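Local coordinates for exoenzyme S (Pseudomonas aeruginosa, PDB 6GN8), which is a secreted virulence toxin thought to stimulate GTP hydrolysis by GTPases and, through the ADP-ribosyltransferase part present in this chain, probably to transfer ADP-ribose to target proteins, at residues C[30-35]-C[53-58]; C[58-63]-C[172-177]; C[69-74]-C[86-91]. The protein carries 2 engineered substitutions. One frame throughout, in Å; residues are numbered along the deposited sequence. Where two conformers were deposited one is given.

All three interactions use helix 54-77. Interaction 1 sets its first turns against helix 24-36, interaction 2 the next turns against strand 172-175, and interaction 3 a later part against helix 83-99. Interactions 1 and 2 share Met58, and their centres lie about 13 Å apart. Interactions 2 and 3, with centres about 10 Å apart, are tied by polar bonds: Lys177 NZ meets Asp89 OD1 in a salt bridge of 2.8 Å, and Tyr63 OH probably bonds Asn72 ND2 at 3.0 Å. Interactions 1 and 3 meet where Leu32 CD2 packs on Leu87 CB at 3.7 Å. Strand 172-175 begins with the engineered Ala172, a Glu in nature.

Interaction 1 (C[30-35]-C[53-58]); sequences DGLVKR and SDAEVM
Leu32 and Val33 of helix 24-36 meet Ala55 and Met58 of helix 54-77 in a buried, largely apolar helix-helix contact at the N-terminal, helical end of the ADP-ribosyltransferase domain. The axes of the two short helical segments come within 9.8 Å and are inclined at 44°. Within these segments the contacts come from Leu32 and Val33 on one helix and from Ala55 and Met58 on the other. Leu32 points at the other helix and carries much of the contact. Its CD1 reaches over the first turn of helix 54-77 and rests 3.2 Å from Ala55 O, a snug fit against the backbone, while the same methyl lies 4.3 Å from Ala55 CB. The small alanine suits this place because it lets a branched leucine come down onto the main chain itself. Met58, one turn further along the helix from Ala55, makes the rest of the contact. Its CG lies anti to the carbonyl carbon, and a bend at the thioether (chi3 -68°) turns CE back to Leu32 CB at 4.0 Å. Its sulfur is 3.9 Å from Val33 CG2, the two side chains passing at a slant. A flexible methionine can fit both the leucine stem and the valine branch.

The start of helix 54-77 is fixed by a capping box. Ser53 OG accepts a weak bond from Glu56 N at 3.4 Å, and Ser53 N donates to Glu56 OE1 at 3.2 Å, approaching from well above the carboxylate plane. The other oxygen, OE2, forms a salt bridge to Lys98, which ties the cap to helix 83-99.

Around this pair, Leu32 also packs on Leu87 of helix 83-99, Met58 on Ala29 of helix 24-36, and Val33 on Glu41 of helix 38-41, so four helices converge here.

Interaction 2 (C[58-63]-C[172-177]); sequences MALGLY and AILYNK. Engineered in segment 172-177: Ala172 (natural residue Glu).
Tyr63 OH is gripped by two polar groups outside the contact, Ser134 OG and Asn72 ND2, while the ring that carries this hydroxyl packs against Leu174. Ser134 belongs to strand 133-136, the neighbour of strand 172-175 in the three-stranded sheet, and Asn72 lies further along Tyr63's own helix. The two bonds probably restrict swinging of the ring and satisfy a buried hydroxyl. Tyr63 CG is anti to the backbone N (chi1 170°), which carries the ring from the helix to the sheet.

Leu174 points from the strand toward helix 54-77 and is the one residue of 172-177 that touches 58-63. Its CD1 lies 3.7 Å from Tyr63 CD1 and 3.8 Å from Tyr63 CE1, approaching the ring obliquely, and its CD2 adds a contact of 3.9 Å with Tyr63 CE1. The same CD1 is 4.0 Å from Leu60 CD2, one turn earlier on the helix, so a single methyl touches both the leucine and the tyrosine. Leu60 suits this place because its branched end reaches the strand although its CB does not point there.

Between these two segments the contact is apolar, so it rests on dispersion forces and the exclusion of water, whereas the two bonds to the tyrosine hydroxyl probably help hold the ring in place.

Interaction 3 (C[69-74]-C[86-91]); sequences ADLNRA and KLIDQG
Leu71 of helix 54-77 is the centre of this contact and meets both Ile88 and Asp89 on helix 83-99. With chi1 at 177° the leucine extends away from its own backbone N, and its fork reaches the other helix. There the two methyls divide the work: CD2 meets Ile88 CG2 at 4.2 Å, and CD1 meets Asp89 CB at 4.3 Å. Leucine suits the position because two methyls on one branch can touch two consecutive residues. The spacings are those of ordinary van der Waals packing, with nothing squeezed.

Ile88 points toward Leu71 and offers its beta-branched methyl. The same side chain packs on Leu62, Tyr63 and His67 of helix 54-77 and on Phe36 of helix 24-36, so a bulky aliphatic residue is apt where helices converge. Asp89 plays a double part. Its apolar CB takes the leucine methyl, whereas its carboxylate is engaged elsewhere: besides its salt bridge to Lys177, OD1 is hydrogen-bonded to Tyr132 OH. Two partners on one oxygen would be expected to favour the charged carboxylate.

Helix 54-77 is kinked here, since the backbone N of Ala69 and of Asp70 lacks a bond to the turn before. Nearby, Asp70 OD1 bonds Gln85 NE2 on helix 83-99.

Through Asp89 the contact is also tied to the loop just after strand 172-175. The whole is a pair of successive helices joined by a short loop and packed against each other, through Leu71 set against Ile88 and the CB of Asp89, in the helical part of the ADP-ribosyltransferase domain.

Interaction 1 (C[30-35]-C[53-58])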
ATOM      1  N   ASP C  30      14.137  31.162 -42.355  1.00 62.63           N
ATOM      2  CA  ASP C  30      14.707  32.316 -43.047  1.00 62.50           C
ATOM      3  C   ASP C  30      15.142  33.369 -42.062  1.00 65.88           C
ATOM      4  O   ASP C  30      16.222  33.942 -42.232  1.00 65.15           O
ATOM      5  CB  ASP C  30      13.705  32.905 -44.045  1.00 66.78           C
ATOM      6  CG  ASP C  30      13.470  32.044 -45.272  1.00 79.10           C
ATOM      7  OD1 ASP C  30      14.316  31.155 -45.553  1.00 78.54           O
ATOM      8  OD2 ASP C  30      12.444  32.258 -45.957  1.00 88.17           O
ATOM      9  N   GLY C  31      14.317  33.594 -41.032  1.00 62.38           N
ATOM     10  CA  GLY C  31      14.599  34.542 -39.956  1.00 60.84           C
ATOM     11  C   GLY C  31      15.903  34.233 -39.244  1.00 61.53           C
ATOM     12  O   GLY C  31      16.703  35.141 -39.002  1.00 61.25           O
ATOM     13  N   LEU C  32      16.144  32.931 -38.960  1.00 54.82           N
ATOM     14  CA  LEU C  32      17.352  32.406 -38.325  1.00 51.18           C
ATOM     15  C   LEU C  32      18.590  32.578 -39.233  1.00 58.02           C
ATOM     16  O   LEU C  32      19.659  32.926 -38.725  1.00 57.09           O
ATOM     17  CB  LEU C  32      17.160  30.926 -37.942  1.00 49.28           C
ATOM     18  CG  LEU C  32      16.266  30.651 -36.715  1.00 51.66           C
ATOM     19  CD1 LEU C  32      15.795  29.228 -36.711  1.00 50.41           C
ATOM     20  CD2 LEU C  32      16.974  31.005 -35.382  1.00 48.08           C
ATOM     21  N   VAL C  33      18.450  32.354 -40.560  1.00 57.01           N
ATOM     22  CA  VAL C  33      19.576  32.510 -41.513  1.00 57.50           C
ATOM     23  C   VAL C  33      19.882  34.005 -41.707  1.00 63.97           C
ATOM     24  O   VAL C  33      21.052  34.393 -41.742  1.00 63.52           O
ATOM     25  CB  VAL C  33      19.358  31.785 -42.873  1.00 61.45           C
ATOM     26  CG1 VAL C  33      20.531  32.029 -43.829  1.00 60.18           C
ATOM     27  CG2 VAL C  33      19.140  30.283 -42.665  1.00 61.04           C
ATOM     28  N   LYS C  34      18.841  34.846 -41.790  1.00 61.74           N
ATOM     29  CA  LYS C  34      19.028  36.294 -41.931  1.00 60.91           C
ATOM     30  C   LYS C  34      19.799  36.842 -40.733  1.00 62.61           C
ATOM     31  O   LYS C  34      20.719  37.641 -40.923  1.00 62.44           O
ATOM     32  CB  LYS C  34      17.679  37.028 -42.069  1.00 64.39           C
ATOM     33  CG  LYS C  34      17.040  36.925 -43.444  1.00 86.12           C
ATOM     34  CD  LYS C  34      15.585  37.406 -43.391  1.00100.46           C
ATOM     35  CE  LYS C  34      14.862  37.317 -44.713  1.00109.31           C
ATOM     36  NZ  LYS C  34      13.527  37.971 -44.646  1.00118.43           N
ATOM     37  N   ARG C  35      19.444  36.373 -39.507  1.00 56.87           N
ATOM     38  CA  ARG C  35      19.994  36.828 -38.232  1.00 54.68           C
ATOM     39  C   ARG C  35      21.339  36.216 -37.877  1.00 55.73           C
ATOM     40  O   ARG C  35      22.195  36.947 -37.386  1.00 54.01           O
ATOM     41  CB  ARG C  35      18.986  36.552 -37.099  1.00 54.89           C
ATOM     42  CG  ARG C  35      19.401  36.947 -35.683  1.00 59.10           C
ATOM     43  CD  ARG C  35      19.778  38.410 -35.551  1.00 61.65           C
ATOM     44  NE  ARG C  35      20.100  38.762 -34.163  1.00 70.46           N
ATOM     45  CZ  ARG C  35      21.289  38.587 -33.588  1.00 73.68           C
ATOM     46  NH1 ARG C  35      22.289  38.043 -34.264  1.00 51.87           N
ATOM     47  NH2 ARG C  35      21.481  38.952 -32.330  1.00 66.27           N
ATOM     48  N   SER C  53      11.933  20.214 -38.456  1.00 59.23           N
ATOM     49  CA  SER C  53      12.103  21.157 -39.557  1.00 57.81           C
ATOM     50  C   SER C  53      13.504  21.778 -39.517  1.00 59.18           C
ATOM     51  O   SER C  53      14.175  21.686 -38.489  1.00 58.67           O
ATOM     52  CB  SER C  53      11.053  22.263 -39.454  1.00 60.90           C
ATOM     53  OG  SER C  53      11.327  23.155 -38.380  1.00 68.14           O
ATOM     54  N   ASP C  54      13.921  22.449 -40.605  1.00 54.82           N
ATOM     55  CA  ASP C  54      15.214  23.142 -40.705  1.00 53.41           C
ATOM     56  C   ASP C  54      15.360  24.191 -39.609  1.00 54.82           C
ATOM     57  O   ASP C  54      16.400  24.263 -38.988  1.00 52.27           O
ATOM     58  CB  ASP C  54      15.372  23.825 -42.080  1.00 55.55           C
ATOM     59  CG  ASP C  54      15.532  22.926 -43.295  1.00 65.53           C
ATOM     60  OD1 ASP C  54      15.835  21.725 -43.114  1.00 65.26           O
ATOM     61  OD2 ASP C  54      15.379  23.437 -44.439  1.00 73.58           O
ATOM     62  N   ALA C  55      14.289  24.960 -39.350  1.00 53.91           N
ATOM     63  CA  ALA C  55      14.205  26.001 -38.329  1.00 52.94           C
ATOM     64  C   ALA C  55      14.502  25.466 -36.945  1.00 56.77           C
ATOM     65  O   ALA C  55      15.240  26.104 -36.190  1.00 55.04           O
ATOM     66  CB  ALA C  55      12.824  26.632 -38.342  1.00 54.83           C
ATOM     67  N   GLU C  56      13.955  24.278 -36.624  1.00 54.69           N
ATOM     68  CA  GLU C  56      14.106  23.608 -35.330  1.00 52.71           C
ATOM     69  C   GLU C  56      15.517  23.062 -35.145  1.00 54.71           C
ATOM     70  O   GLU C  56      16.101  23.241 -34.081  1.00 52.83           O
ATOM     71  CB  GLU C  56      13.060  22.486 -35.199  1.00 55.08           C
ATOM     72  CG  GLU C  56      11.663  23.033 -35.015  1.00 62.09           C
ATOM     73  CD  GLU C  56      10.518  22.186 -35.526  1.00 85.85           C
ATOM     74  OE1 GLU C  56      10.646  20.941 -35.581  1.00 69.42           O
ATOM     75  OE2 GLU C  56       9.482  22.787 -35.882  1.00 84.43           O
ATOM     76  N   VAL C  57      16.059  22.393 -36.178  1.00 52.20           N
ATOM     77  CA  VAL C  57      17.407  21.808 -36.182  1.00 50.55           C
ATOM     78  C   VAL C  57      18.440  22.943 -36.007  1.00 53.08           C
ATOM     79  O   VAL C  57      19.327  22.809 -35.175  1.00 52.27           O
ATOM     80  CB  VAL C  57      17.642  20.935 -37.452  1.00 55.02           C
ATOM     81  CG1 VAL C  57      19.098  20.489 -37.582  1.00 53.95           C
ATOM     82  CG2 VAL C  57      16.716  19.721 -37.453  1.00 55.77           C
ATOM     83  N   MET C  58      18.288  24.072 -36.725  1.00 49.44           N
ATOM     84  CA  MET C  58      19.196  25.219 -36.560  1.00 47.90           C
ATOM     85  C   MET C  58      19.041  25.859 -35.163  1.00 49.68           C
ATOM     86  O   MET C  58      20.054  26.166 -34.536  1.00 49.72           O
ATOM     87  CB  MET C  58      18.960  26.294 -37.641  1.00 50.77           C
ATOM     88  CG  MET C  58      19.267  25.843 -39.073  1.00 54.51           C
ATOM     89  SD  MET C  58      19.166  27.245 -40.223  1.00 58.44           S
ATOM     90  CE  MET C  58      17.419  27.604 -40.182  1.00 55.74           C
TER

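Interaction 2 (C[58-63]-C[172-177])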
ATOM      1  N   MET C  58      18.288  24.072 -36.725  1.00 49.44           N
ATOM      2  CA  MET C  58      19.196  25.219 -36.560  1.00 47.90           C
ATOM      3  C   MET C  58      19.041  25.859 -35.163  1.00 49.68           C
ATOM      4  O   MET C  58      20.054  26.166 -34.536  1.00 49.72           O
ATOM      5  CB  MET C  58      18.960  26.294 -37.641  1.00 50.77           C
ATOM      6  CG  MET C  58      19.267  25.843 -39.073  1.00 54.51           C
ATOM      7  SD  MET C  58      19.166  27.245 -40.223  1.00 58.44           S
ATOM      8  CE  MET C  58      17.419  27.604 -40.182  1.00 55.74           C
ATOM      9  N   ALA C  59      17.796  26.047 -34.669  1.00 45.02           N
ATOM     10  CA  ALA C  59      17.575  26.639 -33.341  1.00 44.85           C
ATOM     11  C   ALA C  59      18.178  25.773 -32.203  1.00 47.63           C
ATOM     12  O   ALA C  59      18.826  26.315 -31.292  1.00 44.88           O
ATOM     13  CB  ALA C  59      16.097  26.869 -33.093  1.00 46.91           C
ATOM     14  N   LEU C  60      17.965  24.424 -32.270  1.00 44.55           N
ATOM     15  CA  LEU C  60      18.495  23.466 -31.296  1.00 41.98           C
ATOM     16  C   LEU C  60      20.028  23.476 -31.342  1.00 45.28           C
ATOM     17  O   LEU C  60      20.655  23.432 -30.292  1.00 45.60           O
ATOM     18  CB  LEU C  60      17.932  22.042 -31.547  1.00 41.71           C
ATOM     19  CG  LEU C  60      16.438  21.803 -31.197  1.00 44.80           C
ATOM     20  CD1 LEU C  60      15.884  20.613 -31.971  1.00 46.38           C
ATOM     21  CD2 LEU C  60      16.229  21.561 -29.711  1.00 40.86           C
ATOM     22  N   GLY C  61      20.606  23.603 -32.543  1.00 40.97           N
ATOM     23  CA  GLY C  61      22.054  23.673 -32.740  1.00 40.35           C
ATOM     24  C   GLY C  61      22.687  24.930 -32.177  1.00 44.40           C
ATOM     25  O   GLY C  61      23.688  24.871 -31.456  1.00 42.61           O
ATOM     26  N   LEU C  62      22.099  26.089 -32.517  1.00 43.32           N
ATOM     27  CA  LEU C  62      22.549  27.404 -32.058  1.00 42.11           C
ATOM     28  C   LEU C  62      22.554  27.434 -30.532  1.00 46.47           C
ATOM     29  O   LEU C  62      23.541  27.864 -29.925  1.00 47.47           O
ATOM     30  CB  LEU C  62      21.640  28.508 -32.634  1.00 42.16           C
ATOM     31  CG  LEU C  62      21.865  28.884 -34.103  1.00 45.12           C
ATOM     32  CD1 LEU C  62      20.660  29.557 -34.657  1.00 44.78           C
ATOM     33  CD2 LEU C  62      23.126  29.768 -34.283  1.00 44.67           C
ATOM     34  N   TYR C  63      21.480  26.919 -29.915  1.00 41.84           N
ATOM     35  CA  TYR C  63      21.377  26.819 -28.458  1.00 40.94           C
ATOM     36  C   TYR C  63      22.457  25.891 -27.918  1.00 44.34           C
ATOM     37  O   TYR C  63      23.232  26.315 -27.074  1.00 45.62           O
ATOM     38  CB  TYR C  63      19.961  26.315 -28.035  1.00 42.17           C
ATOM     39  CG  TYR C  63      19.823  25.950 -26.566  1.00 42.15           C
ATOM     40  CD1 TYR C  63      20.168  24.685 -26.108  1.00 42.41           C
ATOM     41  CD2 TYR C  63      19.300  26.860 -25.645  1.00 43.08           C
ATOM     42  CE1 TYR C  63      20.081  24.357 -24.762  1.00 43.26           C
ATOM     43  CE2 TYR C  63      19.184  26.534 -24.298  1.00 43.80           C
ATOM     44  CZ  TYR C  63      19.575  25.277 -23.860  1.00 51.94           C
ATOM     45  OH  TYR C  63      19.508  24.937 -22.529  1.00 51.02           O
ATOM     46  N   ALA C 172      23.730  15.399 -25.446  1.00 45.17           N
ATOM     47  CA  ALA C 172      22.753  16.173 -24.682  1.00 43.42           C
ATOM     48  C   ALA C 172      21.312  15.818 -24.974  1.00 46.95           C
ATOM     49  O   ALA C 172      20.907  15.573 -26.115  1.00 47.75           O
ATOM     50  CB  ALA C 172      22.965  17.663 -24.909  1.00 43.10           C
ATOM     51  N   ILE C 173      20.541  15.808 -23.912  1.00 43.46           N
ATOM     52  CA  ILE C 173      19.102  15.651 -23.967  1.00 44.88           C
ATOM     53  C   ILE C 173      18.548  16.904 -23.308  1.00 48.32           C
ATOM     54  O   ILE C 173      18.885  17.201 -22.161  1.00 46.63           O
ATOM     55  CB  ILE C 173      18.560  14.319 -23.401  1.00 48.33           C
ATOM     56  CG1 ILE C 173      18.990  13.161 -24.345  1.00 50.03           C
ATOM     57  CG2 ILE C 173      17.013  14.380 -23.266  1.00 49.27           C
ATOM     58  CD1 ILE C 173      18.595  11.757 -23.959  1.00 61.42           C
ATOM     59  N   LEU C 174      17.825  17.712 -24.103  1.00 45.12           N
ATOM     60  CA  LEU C 174      17.246  18.968 -23.639  1.00 43.95           C
ATOM     61  C   LEU C 174      15.789  18.825 -23.228  1.00 48.72           C
ATOM     62  O   LEU C 174      14.986  18.249 -23.957  1.00 49.60           O
ATOM     63  CB  LEU C 174      17.356  20.066 -24.711  1.00 43.27           C
ATOM     64  CG  LEU C 174      18.682  20.228 -25.433  1.00 46.03           C
ATOM     65  CD1 LEU C 174      18.583  21.334 -26.457  1.00 45.92           C
ATOM     66  CD2 LEU C 174      19.859  20.464 -24.458  1.00 43.25           C
ATOM     67  N   TYR C 175      15.450  19.384 -22.066  1.00 44.72           N
ATOM     68  CA  TYR C 175      14.061  19.467 -21.577  1.00 43.65           C
ATOM     69  C   TYR C 175      13.609  20.907 -21.798  1.00 45.96           C
ATOM     70  O   TYR C 175      14.428  21.832 -21.724  1.00 43.53           O
ATOM     71  CB  TYR C 175      13.913  19.005 -20.104  1.00 42.76           C
ATOM     72  CG  TYR C 175      14.009  17.497 -19.992  1.00 43.01           C
ATOM     73  CD1 TYR C 175      12.884  16.694 -20.163  1.00 46.02           C
ATOM     74  CD2 TYR C 175      15.242  16.868 -19.796  1.00 41.88           C
ATOM     75  CE1 TYR C 175      12.976  15.301 -20.133  1.00 47.04           C
ATOM     76  CE2 TYR C 175      15.341  15.477 -19.747  1.00 42.95           C
ATOM     77  CZ  TYR C 175      14.206  14.699 -19.922  1.00 49.81           C
ATOM     78  OH  TYR C 175      14.288  13.338 -19.952  1.00 47.64           O
ATOM     79  N   ASN C 176      12.323  21.071 -22.133  1.00 43.27           N
ATOM     80  CA  ASN C 176      11.651  22.327 -22.450  1.00 44.55           C
ATOM     81  C   ASN C 176      11.763  23.357 -21.314  1.00 49.50           C
ATOM     82  O   ASN C 176      11.869  22.983 -20.147  1.00 48.14           O
ATOM     83  CB  ASN C 176      10.166  22.029 -22.744  1.00 44.94           C
ATOM     84  CG  ASN C 176       9.494  22.928 -23.750  1.00 57.25           C
ATOM     85  OD1 ASN C 176       8.410  22.629 -24.223  1.00 55.91           O
ATOM     86  ND2 ASN C 176      10.110  24.021 -24.123  1.00 48.47           N
ATOM     87  N   LYS C 177      11.744  24.652 -21.649  1.00 47.71           N
ATOM     88  CA  LYS C 177      11.806  25.675 -20.610  1.00 47.97           C
ATOM     89  C   LYS C 177      10.514  25.566 -19.777  1.00 54.05           C
ATOM     90  O   LYS C 177       9.470  25.243 -20.338  1.00 54.71           O
ATOM     91  CB  LYS C 177      12.022  27.083 -21.212  1.00 49.43           C
ATOM     92  CG  LYS C 177      10.890  27.584 -22.069  1.00 46.84           C
ATOM     93  CD  LYS C 177      11.037  29.053 -22.413  1.00 56.06           C
ATOM     94  CE  LYS C 177       9.840  29.587 -23.185  1.00 52.83           C
ATOM     95  NZ  LYS C 177       9.781  29.074 -24.586  1.00 58.72           N
TER

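Interaction 3 (C[69-74]-C[86-91])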
ATOM      1  N   ALA C  69      23.857  29.792 -22.936  1.00 44.46           N
ATOM      2  CA  ALA C  69      24.279  30.651 -21.849  1.00 44.14           C
ATOM      3  C   ALA C  69      23.528  31.984 -21.881  1.00 49.91           C
ATOM      4  O   ALA C  69      22.829  32.292 -20.919  1.00 49.90           O
ATOM      5  CB  ALA C  69      25.787  30.862 -21.883  1.00 44.32           C
ATOM      6  N   ASP C  70      23.586  32.717 -22.995  1.00 46.19           N
ATOM      7  CA  ASP C  70      22.897  34.001 -23.059  1.00 48.11           C
ATOM      8  C   ASP C  70      21.347  33.847 -23.001  1.00 51.76           C
ATOM      9  O   ASP C  70      20.707  34.601 -22.251  1.00 51.27           O
ATOM     10  CB  ASP C  70      23.344  34.825 -24.288  1.00 50.94           C
ATOM     11  CG  ASP C  70      22.917  34.282 -25.646  1.00 67.96           C
ATOM     12  OD1 ASP C  70      21.780  34.596 -26.087  1.00 71.26           O
ATOM     13  OD2 ASP C  70      23.726  33.576 -26.282  1.00 73.40           O
ATOM     14  N   LEU C  71      20.761  32.862 -23.743  1.00 47.14           N
ATOM     15  CA  LEU C  71      19.299  32.669 -23.776  1.00 47.79           C
ATOM     16  C   LEU C  71      18.706  32.344 -22.384  1.00 50.79           C
ATOM     17  O   LEU C  71      17.789  33.047 -21.938  1.00 51.01           O
ATOM     18  CB  LEU C  71      18.865  31.606 -24.813  1.00 46.89           C
ATOM     19  CG  LEU C  71      17.367  31.278 -24.861  1.00 51.19           C
ATOM     20  CD1 LEU C  71      16.518  32.495 -25.236  1.00 53.00           C
ATOM     21  CD2 LEU C  71      17.097  30.191 -25.825  1.00 49.66           C
ATOM     22  N   ASN C  72      19.223  31.300 -21.724  1.00 46.92           N
ATOM     23  CA  ASN C  72      18.781  30.826 -20.395  1.00 47.33           C
ATOM     24  C   ASN C  72      18.944  31.898 -19.307  1.00 52.68           C
ATOM     25  O   ASN C  72      18.105  31.971 -18.411  1.00 51.87           O
ATOM     26  CB  ASN C  72      19.514  29.541 -20.009  1.00 44.64           C
ATOM     27  CG  ASN C  72      18.980  28.318 -20.730  1.00 56.68           C
ATOM     28  OD1 ASN C  72      17.863  28.287 -21.277  1.00 47.67           O
ATOM     29  ND2 ASN C  72      19.755  27.271 -20.735  1.00 44.93           N
ATOM     30  N   ARG C  73      20.011  32.735 -19.405  1.00 50.29           N
ATOM     31  CA  ARG C  73      20.265  33.847 -18.487  0.50 50.94           C
ATOM     32  C   ARG C  73      19.120  34.856 -18.609  1.00 56.09           C
ATOM     33  O   ARG C  73      18.635  35.359 -17.601  1.00 58.36           O
ATOM     34  CB  ARG C  73      21.627  34.494 -18.831  0.50 51.94           C
ATOM     35  CG  ARG C  73      22.047  35.720 -18.015  0.50 59.61           C
ATOM     36  CD  ARG C  73      23.474  36.145 -18.353  0.50 61.33           C
ATOM     37  NE  ARG C  73      23.583  36.841 -19.641  0.50 67.09           N
ATOM     38  CZ  ARG C  73      24.376  36.470 -20.650  0.50 71.73           C
ATOM     39  NH1 ARG C  73      24.417  37.184 -21.765  0.50 54.33           N
ATOM     40  NH2 ARG C  73      25.137  35.386 -20.543  0.50 48.10           N
ATOM     41  N   ALA C  74      18.686  35.139 -19.856  1.00 51.14           N
ATOM     42  CA  ALA C  74      17.620  36.097 -20.127  1.00 52.80           C
ATOM     43  C   ALA C  74      16.244  35.570 -19.653  1.00 57.23           C
ATOM     44  O   ALA C  74      15.465  36.339 -19.089  1.00 57.35           O
ATOM     45  CB  ALA C  74      17.580  36.441 -21.603  1.00 53.41           C
ATOM     46  N   LYS C  86      14.742  35.496 -29.431  1.00 52.29           N
ATOM     47  CA  LYS C  86      13.322  35.280 -29.743  1.00 53.34           C
ATOM     48  C   LYS C  86      13.148  34.180 -30.776  1.00 56.26           C
ATOM     49  O   LYS C  86      12.370  33.241 -30.546  1.00 55.67           O
ATOM     50  CB  LYS C  86      12.660  36.574 -30.232  1.00 58.16           C
ATOM     51  CG  LYS C  86      12.180  37.471 -29.097  1.00 79.50           C
ATOM     52  CD  LYS C  86      11.338  38.665 -29.569  1.00 95.17           C
ATOM     53  CE  LYS C  86      12.163  39.855 -30.025  1.00115.22           C
ATOM     54  NZ  LYS C  86      11.319  40.991 -30.491  1.00126.11           N
ATOM     55  N   LEU C  87      13.922  34.259 -31.877  1.00 52.95           N
ATOM     56  CA  LEU C  87      13.913  33.284 -32.979  1.00 52.87           C
ATOM     57  C   LEU C  87      14.368  31.873 -32.524  1.00 55.93           C
ATOM     58  O   LEU C  87      13.720  30.890 -32.896  1.00 55.90           O
ATOM     59  CB  LEU C  87      14.785  33.769 -34.156  1.00 52.52           C
ATOM     60  CG  LEU C  87      14.322  35.011 -34.919  1.00 57.82           C
ATOM     61  CD1 LEU C  87      15.437  35.565 -35.786  1.00 57.12           C
ATOM     62  CD2 LEU C  87      13.112  34.726 -35.764  1.00 60.20           C
ATOM     63  N   ILE C  88      15.463  31.780 -31.706  1.00 50.72           N
ATOM     64  CA  ILE C  88      15.990  30.514 -31.176  1.00 47.21           C
ATOM     65  C   ILE C  88      14.941  29.883 -30.252  1.00 51.60           C
ATOM     66  O   ILE C  88      14.667  28.685 -30.362  1.00 50.66           O
ATOM     67  CB  ILE C  88      17.379  30.646 -30.466  1.00 47.00           C
ATOM     68  CG1 ILE C  88      18.467  31.108 -31.427  1.00 46.32           C
ATOM     69  CG2 ILE C  88      17.804  29.303 -29.870  1.00 45.68           C
ATOM     70  CD1 ILE C  88      19.823  31.548 -30.748  1.00 49.50           C
ATOM     71  N   ASP C  89      14.330  30.698 -29.382  1.00 49.32           N
ATOM     72  CA  ASP C  89      13.293  30.270 -28.437  1.00 49.66           C
ATOM     73  C   ASP C  89      12.031  29.774 -29.170  1.00 55.11           C
ATOM     74  O   ASP C  89      11.451  28.804 -28.723  1.00 55.02           O
ATOM     75  CB  ASP C  89      12.951  31.425 -27.473  1.00 52.33           C
ATOM     76  CG  ASP C  89      11.913  31.114 -26.413  1.00 61.36           C
ATOM     77  OD1 ASP C  89      12.100  30.129 -25.674  1.00 61.92           O
ATOM     78  OD2 ASP C  89      10.929  31.875 -26.305  1.00 66.98           O
ATOM     79  N   GLN C  90      11.609  30.397 -30.281  1.00 55.76           N
ATOM     80  CA  GLN C  90      10.412  29.875 -30.972  1.00 57.52           C
ATOM     81  C   GLN C  90      10.736  28.597 -31.777  1.00 60.06           C
ATOM     82  O   GLN C  90       9.883  27.712 -31.830  1.00 60.61           O
ATOM     83  CB  GLN C  90       9.642  30.909 -31.822  1.00 60.55           C
ATOM     84  CG  GLN C  90      10.452  31.849 -32.675  1.00 77.19           C
ATOM     85  CD  GLN C  90       9.651  33.069 -33.109  1.00 92.54           C
ATOM     86  OE1 GLN C  90       9.505  33.366 -34.305  1.00 88.16           O
ATOM     87  NE2 GLN C  90       9.126  33.821 -32.152  1.00 78.31           N
ATOM     88  N   GLY C  91      11.970  28.467 -32.280  1.00 54.63           N
ATOM     89  CA  GLY C  91      12.427  27.263 -32.969  1.00 53.57           C
ATOM     90  C   GLY C  91      12.522  26.065 -32.038  1.00 55.97           C
ATOM     91  O   GLY C  91      12.218  24.938 -32.427  1.00 56.68           O
TER